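Local structure of type I modular polyketide synthase (Streptomyces albus subsp. albus, 6IYR) at residues G218-E223 / A243-A248; D266-R271 / Q288-S293; A298-M303 / A313-V318; A321-Q326 / N375-E380; H329-V334 / D365-Y370. The protein probably selects an acyl-CoA extender unit and loads it for chain elongation, serving as the acyltransferase domain of module 8 in salinomycin polyketide synthesis. All coordinates share one frame; numbering follows the deposited sequence.

Contact 1 (G218-E223 / A243-A248). With PO4 (phosphate ion), chain B.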
# COMPACT_ATOMS: atom_id res chain seq x y z
N GLY A 218 1.22 5.77 7.37
CA GLY A 218 2.45 5.07 7.04
C GLY A 218 2.86 4.17 8.19
O GLY A 218 2.42 4.35 9.36
N HIS A 219 3.59 3.12 7.84
CA HIS A 219 4.02 2.12 8.79
C HIS A 219 5.55 2.10 8.76
O HIS A 219 6.17 1.82 7.76
CB HIS A 219 3.41 0.75 8.44
CG HIS A 219 3.57 -0.27 9.51
ND1 HIS A 219 4.80 -0.72 9.91
CD2 HIS A 219 2.66 -1.02 10.17
CE1 HIS A 219 4.65 -1.64 10.85
NE2 HIS A 219 3.35 -1.84 11.02
N SER A 220 6.15 2.52 9.86
CA SER A 220 7.59 2.72 9.90
C SER A 220 8.09 3.56 8.72
O SER A 220 7.71 4.73 8.59
CB SER A 220 8.32 1.35 9.94
OG SER A 220 9.67 1.52 10.38
N GLN A 221 9.07 3.04 7.99
CA GLN A 221 9.64 3.70 6.81
C GLN A 221 8.55 4.19 5.88
O GLN A 221 8.76 5.09 5.09
CB GLN A 221 10.56 2.74 6.04
CG GLN A 221 9.88 1.42 5.65
CD GLN A 221 10.84 0.31 5.21
OE1 GLN A 221 11.28 -0.52 6.04
NE2 GLN A 221 11.05 0.20 3.89
N GLY A 222 7.38 3.56 5.95
CA GLY A 222 6.30 3.92 5.08
C GLY A 222 5.88 5.36 5.27
O GLY A 222 5.38 5.98 4.35
N GLU A 223 6.11 5.90 6.46
CA GLU A 223 5.74 7.29 6.77
C GLU A 223 6.50 8.27 5.93
O GLU A 223 5.98 9.34 5.61
CB GLU A 223 5.92 7.63 8.26
CG GLU A 223 4.83 7.12 9.14
CD GLU A 223 4.67 7.93 10.41
OE1 GLU A 223 5.69 8.43 10.92
OE2 GLU A 223 3.53 7.99 10.92
N ALA A 243 17.01 7.42 2.15
CA ALA A 243 18.28 6.86 1.80
C ALA A 243 19.23 6.89 2.99
O ALA A 243 20.03 5.97 3.18
CB ALA A 243 18.87 7.63 0.65
N LEU A 244 19.21 7.98 3.73
CA LEU A 244 20.23 8.19 4.77
C LEU A 244 19.83 7.48 6.06
O LEU A 244 20.65 6.93 6.80
CB LEU A 244 20.42 9.70 5.00
CG LEU A 244 21.56 10.38 4.25
CD1 LEU A 244 21.98 9.76 2.93
CD2 LEU A 244 21.45 11.89 4.15
N ARG A 245 18.54 7.36 6.30
CA ARG A 245 18.11 6.54 7.42
C ARG A 245 18.40 5.07 7.18
O ARG A 245 18.83 4.38 8.10
CB ARG A 245 16.65 6.77 7.67
CG ARG A 245 16.01 6.09 8.84
CD ARG A 245 14.81 5.40 8.25
NE ARG A 245 13.68 5.22 9.13
CZ ARG A 245 13.01 4.07 9.14
NH1 ARG A 245 13.48 2.98 8.46
NH2 ARG A 245 11.91 3.99 9.86
N ALA A 246 18.26 4.62 5.93
CA ALA A 246 18.55 3.25 5.56
C ALA A 246 20.03 2.94 5.65
O ALA A 246 20.44 1.86 6.10
CB ALA A 246 18.05 2.94 4.15
N LYS A 247 20.86 3.91 5.27
CA LYS A 247 22.28 3.70 5.45
C LYS A 247 22.65 3.53 6.92
O LYS A 247 23.51 2.75 7.24
CB LYS A 247 23.08 4.84 4.87
CG LYS A 247 23.12 4.83 3.36
CD LYS A 247 24.32 5.59 2.85
CE LYS A 247 23.91 6.56 1.78
NZ LYS A 247 23.68 5.80 0.54
N ALA A 248 22.08 4.35 7.79
CA ALA A 248 22.45 4.29 9.22
C ALA A 248 22.11 2.91 9.75
O ALA A 248 22.90 2.29 10.49
CB ALA A 248 21.73 5.37 10.00
P PO4 B . 11.46 -0.52 9.06
O1 PO4 B . 11.16 -1.75 8.23
O2 PO4 B . 12.92 -0.09 9.29
O3 PO4 B . 10.75 0.58 8.29
O4 PO4 B . 10.92 -0.83 10.43

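Contact 2 (D266-R271 / Q288-S293)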
# COMPACT_ATOMS: atom_id res chain seq x y z
N ASP A 266 -1.74 -5.66 24.48
CA ASP A 266 -1.60 -5.66 25.94
C ASP A 266 -0.98 -6.96 26.47
O ASP A 266 -0.20 -6.94 27.40
CB ASP A 266 -2.97 -5.49 26.61
CG ASP A 266 -3.56 -4.13 26.38
OD1 ASP A 266 -2.78 -3.15 26.38
OD2 ASP A 266 -4.79 -4.06 26.21
N SER A 267 -1.52 -8.09 26.04
CA SER A 267 -0.99 -9.38 26.46
C SER A 267 0.45 -9.51 26.00
O SER A 267 1.26 -10.08 26.71
CB SER A 267 -1.82 -10.53 25.88
OG SER A 267 -3.20 -10.37 26.14
N VAL A 268 0.77 -9.02 24.81
CA VAL A 268 2.13 -9.18 24.29
C VAL A 268 3.10 -8.40 25.15
O VAL A 268 4.20 -8.86 25.47
CB VAL A 268 2.29 -8.73 22.84
CG1 VAL A 268 3.74 -8.82 22.43
CG2 VAL A 268 1.46 -9.61 21.93
N ARG A 269 2.70 -7.18 25.48
CA ARG A 269 3.51 -6.29 26.28
C ARG A 269 3.84 -6.95 27.61
O ARG A 269 4.98 -6.91 28.08
CB ARG A 269 2.72 -5.00 26.50
CG ARG A 269 3.42 -3.76 26.04
CD ARG A 269 2.52 -2.55 26.25
NE ARG A 269 2.50 -1.65 25.10
CZ ARG A 269 1.45 -1.47 24.29
NH1 ARG A 269 1.54 -0.61 23.29
NH2 ARG A 269 0.33 -2.16 24.47
N GLU A 270 2.83 -7.54 28.23
CA GLU A 270 3.08 -8.29 29.45
C GLU A 270 4.01 -9.47 29.24
O GLU A 270 4.95 -9.67 29.98
CB GLU A 270 1.77 -8.80 30.05
CG GLU A 270 1.18 -7.84 31.08
CD GLU A 270 -0.16 -8.31 31.61
OE1 GLU A 270 -0.27 -8.52 32.84
OE2 GLU A 270 -1.10 -8.49 30.80
N ARG A 271 3.73 -10.28 28.24
CA ARG A 271 4.62 -11.38 27.89
C ARG A 271 6.09 -10.99 27.68
O ARG A 271 6.97 -11.57 28.29
CB ARG A 271 4.08 -12.08 26.66
CG ARG A 271 4.84 -13.33 26.29
CD ARG A 271 4.35 -13.84 24.96
NE ARG A 271 2.95 -14.27 24.97
CZ ARG A 271 2.53 -15.43 25.46
NH1 ARG A 271 1.26 -15.77 25.38
NH2 ARG A 271 3.38 -16.26 26.03
N GLN A 288 -5.41 -8.42 17.16
CA GLN A 288 -4.72 -9.69 17.50
C GLN A 288 -3.46 -9.90 16.67
O GLN A 288 -3.11 -11.02 16.32
CB GLN A 288 -5.65 -10.86 17.27
CG GLN A 288 -6.83 -10.88 18.21
CD GLN A 288 -6.55 -11.67 19.47
OE1 GLN A 288 -6.74 -11.17 20.57
NE2 GLN A 288 -6.07 -12.90 19.30
N SER A 289 -2.75 -8.81 16.42
CA SER A 289 -1.71 -8.85 15.45
C SER A 289 -0.60 -7.84 15.78
O SER A 289 -0.81 -6.63 15.69
CB SER A 289 -2.39 -8.63 14.10
OG SER A 289 -1.43 -8.56 13.11
N THR A 290 0.54 -8.34 16.27
CA THR A 290 1.61 -7.49 16.74
C THR A 290 2.93 -8.04 16.25
O THR A 290 3.01 -9.19 15.82
CB THR A 290 1.71 -7.47 18.27
OG1 THR A 290 2.23 -8.73 18.69
CG2 THR A 290 0.37 -7.27 18.92
N VAL A 291 3.94 -7.17 16.24
CA VAL A 291 5.29 -7.54 15.85
C VAL A 291 6.24 -7.16 16.99
O VAL A 291 6.15 -6.05 17.55
CB VAL A 291 5.70 -6.89 14.50
CG1 VAL A 291 7.14 -7.25 14.15
CG2 VAL A 291 4.79 -7.36 13.36
N VAL A 292 7.09 -8.11 17.37
CA VAL A 292 8.10 -7.89 18.38
C VAL A 292 9.48 -7.94 17.80
O VAL A 292 9.80 -8.81 16.99
CB VAL A 292 7.96 -8.97 19.47
CG1 VAL A 292 9.10 -8.94 20.47
CG2 VAL A 292 6.63 -8.82 20.15
N SER A 293 10.32 -6.99 18.18
CA SER A 293 11.67 -6.95 17.64
C SER A 293 12.67 -7.19 18.76
O SER A 293 12.36 -6.89 19.89
CB SER A 293 11.97 -5.60 16.99
OG SER A 293 12.07 -4.54 17.93

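Contact 3 (A298-M303 / A313-V318)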
# COMPACT_ATOMS: atom_id res chain seq x y z
N ALA A 298 16.62 -13.98 21.99
CA ALA A 298 15.38 -13.63 22.71
C ALA A 298 14.15 -13.91 21.88
O ALA A 298 13.12 -14.37 22.38
CB ALA A 298 15.42 -12.17 23.13
N LEU A 299 14.28 -13.71 20.57
CA LEU A 299 13.19 -13.97 19.68
C LEU A 299 12.90 -15.47 19.62
O LEU A 299 11.74 -15.87 19.47
CB LEU A 299 13.54 -13.48 18.28
CG LEU A 299 13.11 -12.13 17.72
CD1 LEU A 299 12.50 -11.18 18.69
CD2 LEU A 299 14.23 -11.47 16.93
N ASP A 300 13.93 -16.29 19.55
CA ASP A 300 13.70 -17.75 19.59
C ASP A 300 12.90 -18.16 20.84
O ASP A 300 12.05 -19.05 20.79
CB ASP A 300 15.04 -18.53 19.57
CG ASP A 300 15.76 -18.46 18.22
OD1 ASP A 300 15.10 -18.27 17.20
OD2 ASP A 300 17.00 -18.51 18.20
N GLU A 301 13.29 -17.65 22.00
CA GLU A 301 12.61 -18.06 23.23
C GLU A 301 11.23 -17.44 23.37
O GLU A 301 10.30 -18.10 23.83
CB GLU A 301 13.46 -17.80 24.47
CG GLU A 301 14.45 -16.70 24.29
CD GLU A 301 15.59 -16.72 25.28
OE1 GLU A 301 15.71 -15.71 25.99
OE2 GLU A 301 16.46 -17.63 25.23
N LEU A 302 11.03 -16.28 22.75
CA LEU A 302 9.66 -15.73 22.65
C LEU A 302 8.73 -16.63 21.84
O LEU A 302 7.61 -16.97 22.28
CB LEU A 302 9.70 -14.32 22.00
CG LEU A 302 8.28 -13.77 21.72
CD1 LEU A 302 7.60 -13.54 23.05
CD2 LEU A 302 8.37 -12.48 20.93
N MET A 303 9.20 -17.09 20.69
CA MET A 303 8.39 -17.99 19.87
C MET A 303 8.04 -19.30 20.58
O MET A 303 6.90 -19.76 20.56
CB MET A 303 9.09 -18.27 18.54
CG MET A 303 9.08 -17.10 17.58
SD MET A 303 10.03 -17.40 16.08
CE MET A 303 9.23 -18.88 15.47
N ALA A 313 3.30 -17.63 16.49
CA ALA A 313 4.37 -16.67 16.37
C ALA A 313 5.25 -17.10 15.21
O ALA A 313 5.60 -18.28 15.13
CB ALA A 313 5.17 -16.63 17.65
N ARG A 314 5.66 -16.15 14.37
CA ARG A 314 6.48 -16.47 13.18
C ARG A 314 7.54 -15.44 12.94
O ARG A 314 7.35 -14.23 13.19
CB ARG A 314 5.62 -16.59 11.91
CG ARG A 314 4.56 -17.69 11.99
CD ARG A 314 5.16 -19.10 11.82
NE ARG A 314 4.69 -20.04 12.85
CZ ARG A 314 3.76 -20.97 12.66
NH1 ARG A 314 3.37 -21.73 13.67
NH2 ARG A 314 3.23 -21.17 11.46
N ARG A 315 8.70 -15.95 12.57
CA ARG A 315 9.90 -15.19 12.35
C ARG A 315 9.74 -14.39 11.06
O ARG A 315 9.32 -14.94 10.09
CB ARG A 315 11.04 -16.20 12.21
CG ARG A 315 12.42 -15.61 12.16
CD ARG A 315 12.69 -14.82 13.43
NE ARG A 315 13.68 -15.46 14.29
CZ ARG A 315 14.85 -14.92 14.57
NH1 ARG A 315 15.68 -15.50 15.45
NH2 ARG A 315 15.18 -13.76 14.01
N ILE A 316 9.88 -13.07 11.07
CA ILE A 316 9.76 -12.30 9.83
C ILE A 316 11.13 -12.27 9.18
O ILE A 316 12.14 -12.26 9.89
CB ILE A 316 9.35 -10.85 10.13
CG1 ILE A 316 7.90 -10.80 10.61
CG2 ILE A 316 9.55 -9.95 8.91
CD1 ILE A 316 7.56 -9.50 11.31
N ASN A 317 11.20 -12.25 7.85
CA ASN A 317 12.51 -12.20 7.15
C ASN A 317 13.12 -10.80 7.10
O ASN A 317 12.97 -10.08 6.11
CB ASN A 317 12.43 -12.77 5.73
CG ASN A 317 13.80 -13.15 5.20
OD1 ASN A 317 14.69 -12.31 5.12
ND2 ASN A 317 14.01 -14.44 5.01
N VAL A 318 13.70 -10.38 8.21
CA VAL A 318 14.49 -9.15 8.29
C VAL A 318 15.59 -9.49 9.25
O VAL A 318 15.41 -10.37 10.10
CB VAL A 318 13.73 -7.96 8.88
CG1 VAL A 318 12.70 -7.42 7.91
CG2 VAL A 318 13.06 -8.34 10.20

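Contact 4 (A321-Q326 / N375-E380). With PO4 (phosphate ion), chain B.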
# COMPACT_ATOMS: atom_id res chain seq x y z
N ALA A 321 16.53 -5.25 14.20
CA ALA A 321 15.53 -4.98 15.20
C ALA A 321 15.34 -3.45 15.35
O ALA A 321 15.86 -2.82 16.28
CB ALA A 321 15.95 -5.59 16.53
N SER A 322 14.52 -2.88 14.50
CA SER A 322 14.07 -1.48 14.70
C SER A 322 12.88 -1.40 15.65
O SER A 322 12.35 -2.42 16.13
CB SER A 322 13.72 -0.86 13.35
OG SER A 322 12.69 -1.63 12.77
N HIS A 323 12.57 -0.19 16.06
CA HIS A 323 11.44 0.08 16.92
C HIS A 323 11.70 -0.47 18.31
O HIS A 323 10.77 -0.82 19.03
CB HIS A 323 10.15 -0.46 16.30
CG HIS A 323 9.89 0.09 14.93
ND1 HIS A 323 9.57 1.41 14.71
CD2 HIS A 323 10.11 -0.45 13.71
CE1 HIS A 323 9.67 1.68 13.42
NE2 HIS A 323 9.95 0.56 12.79
N GLY A 324 12.98 -0.55 18.66
CA GLY A 324 13.41 -0.94 19.98
C GLY A 324 14.75 -0.33 20.33
O GLY A 324 15.28 0.50 19.58
N PRO A 325 15.31 -0.73 21.48
CA PRO A 325 16.53 -0.14 22.04
C PRO A 325 17.74 -0.23 21.16
O PRO A 325 18.60 0.63 21.25
CB PRO A 325 16.77 -0.96 23.34
CG PRO A 325 15.41 -1.45 23.72
CD PRO A 325 14.68 -1.68 22.42
N GLN A 326 17.81 -1.17 20.22
CA GLN A 326 19.03 -1.23 19.44
C GLN A 326 19.25 0.07 18.66
O GLN A 326 20.37 0.40 18.27
CB GLN A 326 19.05 -2.42 18.48
CG GLN A 326 19.29 -3.74 19.18
CD GLN A 326 19.56 -4.89 18.22
OE1 GLN A 326 20.15 -4.72 17.14
NE2 GLN A 326 19.14 -6.09 18.63
N ASN A 375 10.41 4.04 18.00
CA ASN A 375 9.23 3.73 18.76
C ASN A 375 8.24 2.79 18.08
O ASN A 375 8.26 2.65 16.87
CB ASN A 375 8.54 5.03 19.13
CG ASN A 375 9.31 5.76 20.21
OD1 ASN A 375 9.27 5.36 21.37
ND2 ASN A 375 10.21 6.58 19.80
N THR A 376 7.29 2.30 18.86
CA THR A 376 6.27 1.38 18.40
C THR A 376 5.42 2.01 17.27
O THR A 376 5.09 3.17 17.30
CB THR A 376 5.34 0.98 19.57
OG1 THR A 376 6.11 0.41 20.62
CG2 THR A 376 4.29 0.00 19.17
N VAL A 377 5.09 1.21 16.27
CA VAL A 377 4.26 1.68 15.20
C VAL A 377 2.84 1.39 15.63
O VAL A 377 2.43 0.26 15.71
CB VAL A 377 4.56 0.92 13.90
CG1 VAL A 377 3.59 1.32 12.81
CG2 VAL A 377 5.99 1.11 13.47
N ARG A 378 2.09 2.44 15.93
CA ARG A 378 0.71 2.28 16.36
C ARG A 378 -0.27 2.27 15.18
O ARG A 378 -1.09 3.16 15.04
CB ARG A 378 0.35 3.36 17.36
CG ARG A 378 1.46 3.60 18.36
CD ARG A 378 0.99 4.33 19.60
NE ARG A 378 2.11 4.59 20.49
CZ ARG A 378 2.50 3.79 21.48
NH1 ARG A 378 3.55 4.13 22.22
NH2 ARG A 378 1.84 2.67 21.73
N PHE A 379 -0.14 1.26 14.34
CA PHE A 379 -0.96 1.14 13.15
C PHE A 379 -2.44 0.91 13.41
O PHE A 379 -3.27 1.61 12.88
CB PHE A 379 -0.39 0.09 12.23
CG PHE A 379 -1.04 0.04 10.90
CD1 PHE A 379 -0.79 1.00 9.95
CD2 PHE A 379 -1.90 -0.98 10.59
CE1 PHE A 379 -1.39 0.95 8.72
CE2 PHE A 379 -2.51 -1.04 9.36
CZ PHE A 379 -2.24 -0.07 8.43
N GLU A 380 -2.75 0.02 14.34
CA GLU A 380 -4.14 -0.30 14.65
C GLU A 380 -4.87 0.92 15.18
O GLU A 380 -6.00 1.16 14.83
CB GLU A 380 -4.25 -1.43 15.68
CG GLU A 380 -5.66 -1.66 16.17
CD GLU A 380 -5.75 -2.51 17.42
OE1 GLU A 380 -4.72 -2.90 17.98
OE2 GLU A 380 -6.87 -2.78 17.86
P PO4 B . 11.46 -0.52 9.06
O1 PO4 B . 11.16 -1.75 8.23
O2 PO4 B . 12.92 -0.09 9.29
O3 PO4 B . 10.75 0.58 8.29
O4 PO4 B . 10.92 -0.83 10.43

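Contact 5 (H329-V334 / D365-Y370)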
# COMPACT_ATOMS: atom_id res chain seq x y z
N HIS A 329 21.76 3.14 19.23
CA HIS A 329 23.12 3.12 18.71
C HIS A 329 23.31 4.01 17.46
O HIS A 329 24.40 4.45 17.18
CB HIS A 329 23.48 1.66 18.44
CG HIS A 329 24.70 1.45 17.61
ND1 HIS A 329 25.98 1.63 18.13
CD2 HIS A 329 24.87 0.80 16.43
CE1 HIS A 329 26.87 1.25 17.22
NE2 HIS A 329 26.22 0.73 16.19
N ILE A 330 22.26 4.27 16.69
CA ILE A 330 22.44 5.13 15.52
C ILE A 330 21.70 6.47 15.66
O ILE A 330 21.55 7.25 14.69
CB ILE A 330 21.98 4.43 14.22
CG1 ILE A 330 20.51 3.96 14.39
CG2 ILE A 330 22.92 3.29 13.91
CD1 ILE A 330 19.82 3.53 13.09
N ARG A 331 21.23 6.76 16.85
CA ARG A 331 20.49 8.00 17.06
C ARG A 331 21.26 9.22 16.60
O ARG A 331 20.71 10.09 15.89
CB ARG A 331 20.12 8.13 18.51
CG ARG A 331 19.39 9.42 18.83
CD ARG A 331 19.38 9.66 20.32
NE ARG A 331 18.09 10.22 20.71
CZ ARG A 331 17.83 11.51 20.88
NH1 ARG A 331 16.57 11.89 21.14
NH2 ARG A 331 18.79 12.43 20.83
N ALA A 332 22.49 9.38 17.07
CA ALA A 332 23.20 10.64 16.78
C ALA A 332 23.44 10.76 15.28
O ALA A 332 23.33 11.83 14.71
CB ALA A 332 24.51 10.71 17.55
N GLU A 333 23.77 9.64 14.64
CA GLU A 333 23.97 9.63 13.21
C GLU A 333 22.69 10.06 12.48
O GLU A 333 22.75 10.87 11.56
CB GLU A 333 24.46 8.24 12.74
CG GLU A 333 24.71 8.20 11.24
CD GLU A 333 25.05 6.82 10.69
OE1 GLU A 333 24.98 6.64 9.45
OE2 GLU A 333 25.31 5.90 11.48
N VAL A 334 21.55 9.52 12.88
CA VAL A 334 20.29 9.85 12.19
C VAL A 334 19.95 11.33 12.36
O VAL A 334 19.72 12.07 11.38
CB VAL A 334 19.10 8.97 12.70
CG1 VAL A 334 17.77 9.51 12.19
CG2 VAL A 334 19.29 7.54 12.25
N ASP A 365 10.59 16.60 11.42
CA ASP A 365 11.98 16.93 11.31
C ASP A 365 12.82 15.71 11.69
O ASP A 365 12.27 14.62 11.96
CB ASP A 365 12.32 18.14 12.18
CG ASP A 365 11.98 17.93 13.63
OD1 ASP A 365 11.77 16.79 14.10
OD2 ASP A 365 11.92 18.95 14.33
N ALA A 366 14.13 15.91 11.83
CA ALA A 366 15.08 14.82 12.11
C ALA A 366 14.69 14.01 13.34
O ALA A 366 14.72 12.77 13.32
CB ALA A 366 16.50 15.35 12.25
N GLU A 367 14.22 14.71 14.36
CA GLU A 367 13.89 14.09 15.61
C GLU A 367 12.66 13.21 15.40
O GLU A 367 12.57 12.14 15.99
CB GLU A 367 13.68 15.15 16.70
CG GLU A 367 13.13 14.64 18.03
CD GLU A 367 14.07 13.69 18.80
OE1 GLU A 367 13.57 12.71 19.41
OE2 GLU A 367 15.30 13.94 18.81
N TYR A 368 11.66 13.71 14.67
CA TYR A 368 10.52 12.88 14.29
C TYR A 368 10.99 11.57 13.63
O TYR A 368 10.47 10.52 13.93
CB TYR A 368 9.56 13.60 13.34
CG TYR A 368 8.32 12.80 13.06
CD1 TYR A 368 7.23 12.88 13.90
CD2 TYR A 368 8.28 11.89 12.01
CE1 TYR A 368 6.10 12.12 13.66
CE2 TYR A 368 7.17 11.08 11.80
CZ TYR A 368 6.09 11.19 12.63
OH TYR A 368 4.96 10.41 12.42
N TRP A 369 11.87 11.68 12.65
CA TRP A 369 12.27 10.51 11.88
C TRP A 369 13.04 9.55 12.77
O TRP A 369 12.83 8.34 12.68
CB TRP A 369 13.02 10.89 10.59
CG TRP A 369 12.12 11.59 9.64
CD1 TRP A 369 12.19 12.90 9.28
CD2 TRP A 369 10.85 11.11 9.14
NE1 TRP A 369 11.06 13.27 8.60
CE2 TRP A 369 10.22 12.19 8.50
CE3 TRP A 369 10.21 9.86 9.16
CZ2 TRP A 369 8.99 12.06 7.85
CZ3 TRP A 369 8.95 9.75 8.58
CH2 TRP A 369 8.38 10.83 7.88
N TYR A 370 13.85 10.07 13.70
CA TYR A 370 14.38 9.20 14.74
C TYR A 370 13.32 8.53 15.59
O TYR A 370 13.42 7.33 15.90
CB TYR A 370 15.40 9.89 15.65
CG TYR A 370 15.90 8.96 16.74
CD1 TYR A 370 16.73 7.92 16.43
CD2 TYR A 370 15.41 9.04 18.03
CE1 TYR A 370 17.16 7.03 17.39
CE2 TYR A 370 15.81 8.13 19.01
CZ TYR A 370 16.68 7.11 18.66
OH TYR A 370 17.11 6.21 19.60

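Contact 1 (G218-E223 / A243-A248)
Arg245 reaches from helix 235-248 to the turn that holds Ser220 and Gln221, and its guanidinium carries the whole contact. The tight part is at its tip. Arg245 NH2 meets Ser220 OG in the guanidinium plane, 3.4 Å away; this hydrogen bond is weak because it is long, although nearly straight at 161°. Gln221 CA covers one face of the guanidinium, 4.1 Å from Arg245 CZ, and Gln221 CB comes to 3.8 Å from Arg245 NH1. A phosphate ion, probably from the crystallisation liquor, ties the two segments together: Arg245 NH1 donates to its O2 at 3.2 Å, and the backbone N of Gln221 donates to its O3 at 3.0 Å. The approaches of Ser220 OG and Gln221 OE1 to the ion are too short to be trusted. A firmer partner of the arginine is Asn372, whose OD1 takes a hydrogen bond from NH2 while its ND2 reaches the carbonyl of Ser220, so one amide positions both groups.

Away from this tip the contact is loose. The nearest CA atoms, those of Gln221 and Arg245, are 9.0 Å apart, and Arg245 is the one residue of 243-248 that touches the turn. All three touching residues are nevertheless buried.

Ser220, whose OG also pairs with His323, is the second residue of a type II' turn from His219 to Gly222 (phi 50°, psi -126°), a conformation of the kind found at a nucleophile elbow. The Gly218-Ser220-Gly222 pattern is consistent with that motif, with Arg245 probably placed, as in related acyltransferases, to bind an extender-unit carboxylate.

Contact 2 (D266-R271 / Q288-S293)
Val268, on the inner side of helix 265-273, puts both of its methyls against strand 289-294, and it is the one helix residue of this segment that touches the strand.

The apolar part joins Val268 CG1 to Val292 CG2 at 3.7 Å. CG1 stands opposite Val268's own backbone N (chi1 175°), which brings it to Val292, and the two side chains run alongside one another, pointing opposite ways. Leu302 of helix 296-308 packs on Val292 as well, extending the apolar layer under the sheet.

Against Thr290 the meeting is mixed. The side chains approach tip to tip, with Val268 CG2 3.4 Å from Thr290 OG1 and 4.0 Å from Thr290 CG2. The hydroxyl is buried beside this methyl, but it is satisfied by a hydrogen bond with the carbonyl of Val261 on the adjoining strand.

Charged groups keep to the margin. Arg271 forms salt bridges with Glu263 and Asp309, while the exposed Arg269 NH2 and Asp266 OD1 make only a long ion pair at 3.8 Å.

With helix 296-308 as the second helix, helix 265-273 packs on antiparallel strands 257-261, 279-286, 289-294 and 313-316, the beta-alpha-beta-beta-alpha-beta arrangement of the ferredoxin-like subdomain of acyltransferases.

Contact 3 (A298-M303 / A313-V318)
Met303 and Arg315 do most of the work where helix 296-308 runs nearly antiparallel to edge strand 313-316, the two short axes meeting at 155° and 8.9 Å apart at their closest.

The apolar contacts lie at the C-terminal end of the helix segment. Met303 CG rests on Ala313 CB at 3.9 Å, and beyond it the chain bends at the last torsion (chi3 57°), turning CE back to the backbone O of Ala313 at 3.7 Å. Its sulfur also lies over the strand, 4.2 Å from Arg315 CB, and the two side chains cross at about a right angle.

The charged contact is farther along. Arg315 NH1 meets Asp300 OD1 at 3.3 Å, a salt bridge with a weak but straight hydrogen bond. The oxygen sits in the guanidinium plane, although carboxylate and guanidinium planes are 57° apart, so they do not form a flat two-bond pair.

Leu299 covers the guanidinium: its CB lies over one face, toward the edge of the group, and CD2 is 3.8 Å from Arg315 NH2.

Asp300 and Arg315 are both exposed, so solvent probably screens their attraction, and much of the hold is likely to come from Met303 on Ala313 and from packing along Arg315.

Contact 4 (A321-Q326 / N375-E380)
The imidazole of His323 meets the backbone carbonyl of Asn375 through one nitrogen and Ser220 through the other, with Val377 over one face. His323 ND1 donates to Asn375 O at 2.8 Å, with an N-H...O angle of 153°; the oxygen is also tilted 17° out of the ring plane. On the other nitrogen, the main partner of NE2 is the hydroxyl of Ser220. His323 NE2 donates as well to O4 of a phosphate ion at 2.9 Å, and that oxygen does sit in the ring plane. Ser322 OG gives the same O4 a second hydrogen bond at 3.0 Å.

Val377 covers one face. Its CG2 is set over the ring in a CH-pi contact, 3.9 Å from the centroid and displaced toward the CE1 and ND1 side, where His323 CE1 is nearest at 3.7 Å. His323 CG lies beside its backbone N (chi1 -57°), which turns the imidazole to Asn375 and under this methyl. The Asn375 carbonyl thereby orients His323 toward Ser220, probably as a backbone carbonyl does for the histidine of related acyltransferases.

His323 lies in the loop between strand 313-316 and helix 331-337. Asn375 follows helix 366-374, and Val377 belongs to a short, weakly bonded strand beside strand 279-286, just ahead of helix 379-388; His323 also packs on Ala282 of strand 279-286.

Contact 5 (H329-V334 / D365-Y370)
Arg331 lies across the face of the Tyr370 ring and ends near the carboxylate of Glu367. At the root, its CB is 3.4 Å from Tyr370 CE1. The next atom, CG, sits over the centre of the ring in a CH-pi contact, 3.6 Å from the centroid and 13° off the ring normal. CD passes on across the ring, level with CZ and CE2. A bend at chi3 then sets NE at the far side of the ring, 3.5 Å from Tyr370 CE2. The following torsion, chi4, turns the head group: guanidinium and ring planes are 73° apart, so they do not stack. At the tip, Arg331 NH1 approaches Glu367 OE2 at 3.4 Å and OE1 at 3.6 Å. OE2 is well out of the guanidinium plane and no N-H points at it, which makes this a salt bridge of charges alone.

The CA-CB bond of Tyr370 points at the other helix, and chi1 of 178°, with CG opposite the backbone N, carries the ring on beneath Arg331. One turn along from Arg331, the buried Val334 CG1 lies 4.2 Å from Tyr370 CB and adds an apolar contact where the two helices come nearest. Asp365 caps helix 366-374 through a hydrogen bond from Tyr368 N to OD1, 3.1 Å long.

Helices 331-337 and 366-374 are therefore joined chiefly by aliphatic and aromatic packing. The undirected pairing of Arg331 with Glu367, where both residues are partly exposed, probably adds a modest electrostatic pull.

How the contacts relate
Contacts 1 and 4, with centres 12 Å apart, enclose the phosphate site: Ser220 OG lies 2.6 Å from His323 NE2, and Tyr320 adds another bond to the ion. Contact 5, nested along the chain within the loop closed by contact 4, backs contact 1 at 11 Å between centres; Glu223 OE1 and Tyr368 OH are 2.6 Å apart. Contacts 2 and 3 place two helices on one sheet and meet at Val292 CG1 and Leu302 CD2, 3.6 Å apart. Ser293 OG, 2.8 Å from Ser322 O, links that sheet to the histidine loop. Between centres, contact 2 is 11 Å from contact 4, and contact 3 is farther from it, at 15 Å.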